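Local coordinates for putative aminooxidase (Propionibacterium acnes, PDB 2BA9), which probably isomerises polyunsaturated fatty acids to conjugated products, including conjugated linoleic acid, using a bound flavin-adenine dinucleotide, at residues I12-A17 and D40-K45. Residues are numbered along the deposited sequence; the frame is centred on the assembly and turned at random.
Sequences IGAGPA and DHVGGK. With FAD (flavin-adenine dinucleotide), chain D.
The flat peptide group after Ala14 meets Gly43 at its rim: Gly43 N donates an almost straight hydrogen bond to Ala14 O (3.0 Å, 166° at the hydrogen). Val42 comes alongside the same oxygen, its CA making a bent CH···O contact, while its CG1 touches Ala14 CB at 4.1 Å. The imidazole of His41 instead turns an edge to Asp40, where ND1 donates to OD1 in the ring plane (2.8 Å). Ile12 CG2 rests over one face of the FAD adenine, near C2A and N1A.

Beyond Ala14 the two backbones close up on glycines, with Gly15 CA 3.7 Å from Gly44 N. One residue on, Pro16 brings its ring carbon CD to 3.1 Å from Gly43 O, and the same carbon also borders FAD O5'. Here lies the dinucleotide-binding turn of a Rossmann-type fold, strand 9-12 leading through a probable GxGxxG sequence into helix 16-28, with Gly15 as N-cap. Both segments grip the pyrophosphate. Ala17 N, in the first turn of the helix, donates to FAD O1P (3.1 Å), where the helix end would probably help to stabilise the negative charge. Lys45 holds the other phosphate twice: its backbone N donates a hydrogen bond to FAD O1A (3.0 Å), and its side chain bends at chi3 (-76°) and chi4 (-74°) so that NZ hydrogen-bonds FAD O2A at 2.6 Å. That ammonium also forms a salt bridge with Glu401 and a hydrogen bond to Tyr369 O, which probably help to hold it beside the phosphate.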
ATOM      1  N   ILE A  12      -3.371 -11.617  13.234  1.00 24.70           N
ATOM      2  CA  ILE A  12      -3.554 -12.285  11.918  1.00 24.55           C
ATOM      3  C   ILE A  12      -2.884 -11.487  10.797  1.00 24.10           C
ATOM      4  O   ILE A  12      -3.157 -10.293  10.637  1.00 24.21           O
ATOM      5  CB  ILE A  12      -5.078 -12.519  11.596  1.00 24.50           C
ATOM      6  CG1 ILE A  12      -5.801 -13.064  12.813  1.00 24.62           C
ATOM      7  CG2 ILE A  12      -5.178 -13.478  10.452  1.00 24.64           C
ATOM      8  CD1 ILE A  12      -5.410 -14.514  13.264  1.00 24.97           C
ATOM      9  N   GLY A  13      -2.029 -12.174  10.036  1.00 24.16           N
ATOM     10  CA  GLY A  13      -1.230 -11.576   8.963  1.00 24.68           C
ATOM     11  C   GLY A  13       0.181 -11.273   9.438  1.00 24.64           C
ATOM     12  O   GLY A  13       0.353 -10.583  10.440  1.00 24.92           O
ATOM     13  N   ALA A  14       1.183 -11.781   8.715  1.00 25.06           N
ATOM     14  CA  ALA A  14       2.603 -11.428   8.950  1.00 24.90           C
ATOM     15  C   ALA A  14       3.219 -10.605   7.813  1.00 24.91           C
ATOM     16  O   ALA A  14       4.349 -10.860   7.378  1.00 24.64           O
ATOM     17  CB  ALA A  14       3.431 -12.657   9.209  1.00 24.64           C
ATOM     18  N   GLY A  15       2.466  -9.612   7.345  1.00 25.10           N
ATOM     19  CA  GLY A  15       3.004  -8.558   6.488  1.00 24.51           C
ATOM     20  C   GLY A  15       3.521  -7.462   7.401  1.00 24.11           C
ATOM     21  O   GLY A  15       3.545  -7.632   8.606  1.00 23.85           O
ATOM     22  N   PRO A  16       3.948  -6.326   6.833  1.00 24.07           N
ATOM     23  CA  PRO A  16       4.420  -5.210   7.646  1.00 24.19           C
ATOM     24  C   PRO A  16       3.541  -4.853   8.857  1.00 24.52           C
ATOM     25  O   PRO A  16       4.067  -4.601   9.936  1.00 24.89           O
ATOM     26  CB  PRO A  16       4.457  -4.060   6.637  1.00 24.17           C
ATOM     27  CG  PRO A  16       4.829  -4.768   5.328  1.00 23.64           C
ATOM     28  CD  PRO A  16       4.034  -6.028   5.388  1.00 23.77           C
ATOM     29  N   ALA A  17       2.218  -4.838   8.669  1.00 25.06           N
ATOM     30  CA  ALA A  17       1.285  -4.437   9.730  1.00 24.95           C
ATOM     31  C   ALA A  17       1.268  -5.433  10.896  1.00 25.01           C
ATOM     32  O   ALA A  17       1.263  -5.027  12.051  1.00 25.04           O
ATOM     33  CB  ALA A  17      -0.114  -4.258   9.169  1.00 25.09           C
ATOM     34  N   ASP A  40       3.816 -19.337   3.409  1.00 26.54           N
ATOM     35  CA  ASP A  40       5.071 -19.832   3.975  1.00 26.42           C
ATOM     36  C   ASP A  40       6.114 -18.729   4.112  1.00 26.23           C
ATOM     37  O   ASP A  40       7.302 -19.013   4.280  1.00 26.56           O
ATOM     38  CB  ASP A  40       5.621 -20.950   3.109  1.00 26.81           C
ATOM     39  CG  ASP A  40       6.068 -20.458   1.734  1.00 27.70           C
ATOM     40  OD1 ASP A  40       5.796 -19.283   1.371  1.00 27.82           O
ATOM     41  OD2 ASP A  40       6.718 -21.253   1.048  1.00 27.88           O
ATOM     42  N   HIS A  41       5.678 -17.472   4.054  1.00 25.38           N
ATOM     43  CA  HIS A  41       6.600 -16.359   4.029  1.00 25.21           C
ATOM     44  C   HIS A  41       6.017 -15.113   4.686  1.00 25.03           C
ATOM     45  O   HIS A  41       4.808 -15.004   4.934  1.00 24.96           O
ATOM     46  CB  HIS A  41       7.087 -16.061   2.590  1.00 25.46           C
ATOM     47  CG  HIS A  41       5.995 -15.689   1.631  1.00 25.94           C
ATOM     48  ND1 HIS A  41       5.326 -16.621   0.863  1.00 25.94           N
ATOM     49  CD2 HIS A  41       5.459 -14.485   1.312  1.00 26.20           C
ATOM     50  CE1 HIS A  41       4.418 -16.007   0.124  1.00 25.27           C
ATOM     51  NE2 HIS A  41       4.485 -14.711   0.367  1.00 26.99           N
ATOM     52  N   VAL A  42       6.914 -14.189   4.984  1.00 24.78           N
ATOM     53  CA  VAL A  42       6.594 -12.981   5.730  1.00 24.37           C
ATOM     54  C   VAL A  42       6.992 -11.754   4.893  1.00 24.86           C
ATOM     55  O   VAL A  42       7.944 -11.793   4.116  1.00 24.34           O
ATOM     56  CB  VAL A  42       7.296 -12.969   7.124  1.00 24.52           C
ATOM     57  CG1 VAL A  42       6.971 -14.233   7.928  1.00 22.14           C
ATOM     58  CG2 VAL A  42       8.811 -12.776   6.984  1.00 24.32           C
ATOM     59  N   GLY A  43       6.252 -10.665   5.066  1.00 25.20           N
ATOM     60  CA  GLY A  43       6.489  -9.443   4.323  1.00 24.77           C
ATOM     61  C   GLY A  43       5.279  -9.013   3.516  1.00 24.87           C
ATOM     62  O   GLY A  43       5.177  -7.837   3.106  1.00 23.80           O
ATOM     63  N   GLY A  44       4.354  -9.953   3.287  1.00 25.06           N
ATOM     64  CA  GLY A  44       3.188  -9.697   2.436  1.00 25.06           C
ATOM     65  C   GLY A  44       3.542  -9.106   1.073  1.00 25.20           C
ATOM     66  O   GLY A  44       4.179  -9.771   0.235  1.00 25.01           O
ATOM     67  N   LYS A  45       3.139  -7.854   0.859  1.00 24.56           N
ATOM     68  CA  LYS A  45       3.320  -7.187  -0.438  1.00 24.68           C
ATOM     69  C   LYS A  45       4.670  -6.446  -0.549  1.00 24.74           C
ATOM     70  O   LYS A  45       4.973  -5.819  -1.571  1.00 24.61           O
ATOM     71  CB  LYS A  45       2.126  -6.269  -0.748  1.00 24.40           C
ATOM     72  CG  LYS A  45       0.815  -7.042  -0.922  1.00 23.31           C
ATOM     73  CD  LYS A  45      -0.256  -6.217  -1.619  1.00 22.96           C
ATOM     74  CE  LYS A  45      -0.874  -5.180  -0.678  1.00 23.11           C
ATOM     75  NZ  LYS A  45      -1.792  -5.796   0.326  1.00 21.07           N
TER
HETATM   76  PA  FAD D 500       0.057  -7.103   3.274  1.00 19.59           P
HETATM   77  O1A FAD D 500       1.394  -6.550   2.876  1.00 19.96           O
HETATM   78  O2A FAD D 500      -0.890  -7.470   2.150  1.00 19.83           O
HETATM   79  O5B FAD D 500       0.290  -8.441   4.121  1.00 20.92           O
HETATM   80  C5B FAD D 500      -0.848  -9.088   4.640  1.00 23.05           C
HETATM   81  C4B FAD D 500      -0.465 -10.443   5.198  1.00 23.62           C
HETATM   82  O4B FAD D 500      -1.617 -11.052   5.746  1.00 24.57           O
HETATM   83  C3B FAD D 500       0.111 -11.364   4.121  1.00 23.93           C
HETATM   84  O3B FAD D 500       1.359 -11.870   4.538  1.00 23.63           O
HETATM   85  C2B FAD D 500      -0.948 -12.429   3.960  1.00 24.35           C
HETATM   86  O2B FAD D 500      -0.423 -13.674   3.497  1.00 24.46           O
HETATM   87  C1B FAD D 500      -1.622 -12.403   5.343  1.00 24.38           C
HETATM   88  N9A FAD D 500      -2.982 -12.965   5.262  1.00 23.97           N
HETATM   89  C8A FAD D 500      -3.998 -12.584   4.410  1.00 24.64           C
HETATM   90  N7A FAD D 500      -5.083 -13.375   4.643  1.00 23.58           N
HETATM   91  C5A FAD D 500      -4.769 -14.253   5.636  1.00 24.46           C
HETATM   92  C6A FAD D 500      -5.481 -15.295   6.265  1.00 23.92           C
HETATM   93  N6A FAD D 500      -6.850 -15.319   6.174  1.00 23.78           N
HETATM   94  N1A FAD D 500      -4.862 -16.003   7.290  1.00 24.67           N
HETATM   95  C2A FAD D 500      -3.548 -15.744   7.654  1.00 25.15           C
HETATM   96  N3A FAD D 500      -2.856 -14.719   7.022  1.00 24.60           N
HETATM   97  C4A FAD D 500      -3.442 -14.003   6.022  1.00 24.25           C
HETATM   98  N1  FAD D 500       4.338   0.579  -0.091  1.00 25.89           N
HETATM   99  C2  FAD D 500       5.131   1.680   0.164  1.00 28.77           C
HETATM  100  O2  FAD D 500       5.215   2.124   1.308  1.00 25.85           O
HETATM  101  N3  FAD D 500       5.805   2.294  -0.874  1.00 29.83           N
HETATM  102  C4  FAD D 500       5.712   1.794  -2.156  1.00 29.28           C
HETATM  103  O4  FAD D 500       6.345   2.359  -3.061  1.00 30.85           O
HETATM  104  C4X FAD D 500       4.919   0.670  -2.413  1.00 27.21           C
HETATM  105  N5  FAD D 500       4.783   0.154  -3.691  1.00 24.38           N
HETATM  106  C5X FAD D 500       4.137  -1.045  -3.926  1.00 24.27           C
HETATM  107  C6  FAD D 500       4.138  -1.613  -5.198  1.00 23.47           C
HETATM  108  C7  FAD D 500       3.515  -2.840  -5.411  1.00 23.93           C
HETATM  109  C7M FAD D 500       3.551  -3.431  -6.792  1.00 23.84           C
HETATM  110  C8  FAD D 500       2.883  -3.491  -4.355  1.00 23.67           C
HETATM  111  C8M FAD D 500       2.196  -4.811  -4.533  1.00 22.83           C
HETATM  112  C9  FAD D 500       2.882  -2.912  -3.089  1.00 23.66           C
HETATM  113  C9A FAD D 500       3.498  -1.681  -2.859  1.00 24.16           C
HETATM  114  N10 FAD D 500       3.492  -1.067  -1.593  1.00 23.80           N
HETATM  115  C10 FAD D 500       4.250   0.058  -1.358  1.00 25.30           C
HETATM  116  C1' FAD D 500       2.435  -1.388  -0.590  1.00 20.63           C
HETATM  117  C2' FAD D 500       2.976  -2.228   0.560  1.00 19.91           C
HETATM  118  O2' FAD D 500       3.744  -3.335   0.098  1.00 21.29           O
HETATM  119  C3' FAD D 500       1.786  -2.691   1.385  1.00 20.46           C
HETATM  120  O3' FAD D 500       0.965  -1.564   1.704  1.00 20.43           O
HETATM  121  C4' FAD D 500       2.242  -3.409   2.645  1.00 20.53           C
HETATM  122  O4' FAD D 500       2.821  -4.672   2.338  1.00 24.59           O
HETATM  123  C5' FAD D 500       1.049  -3.549   3.579  1.00 21.46           C
HETATM  124  O5' FAD D 500       1.342  -4.459   4.601  1.00 20.30           O
HETATM  125  P   FAD D 500       0.139  -5.218   5.378  1.00 20.53           P
HETATM  126  O1P FAD D 500       0.700  -6.195   6.394  1.00 20.58           O
HETATM  127  O2P FAD D 500      -0.726  -4.179   6.003  1.00 23.73           O
HETATM  128  O3P FAD D 500      -0.656  -6.061   4.268  1.00 21.28           O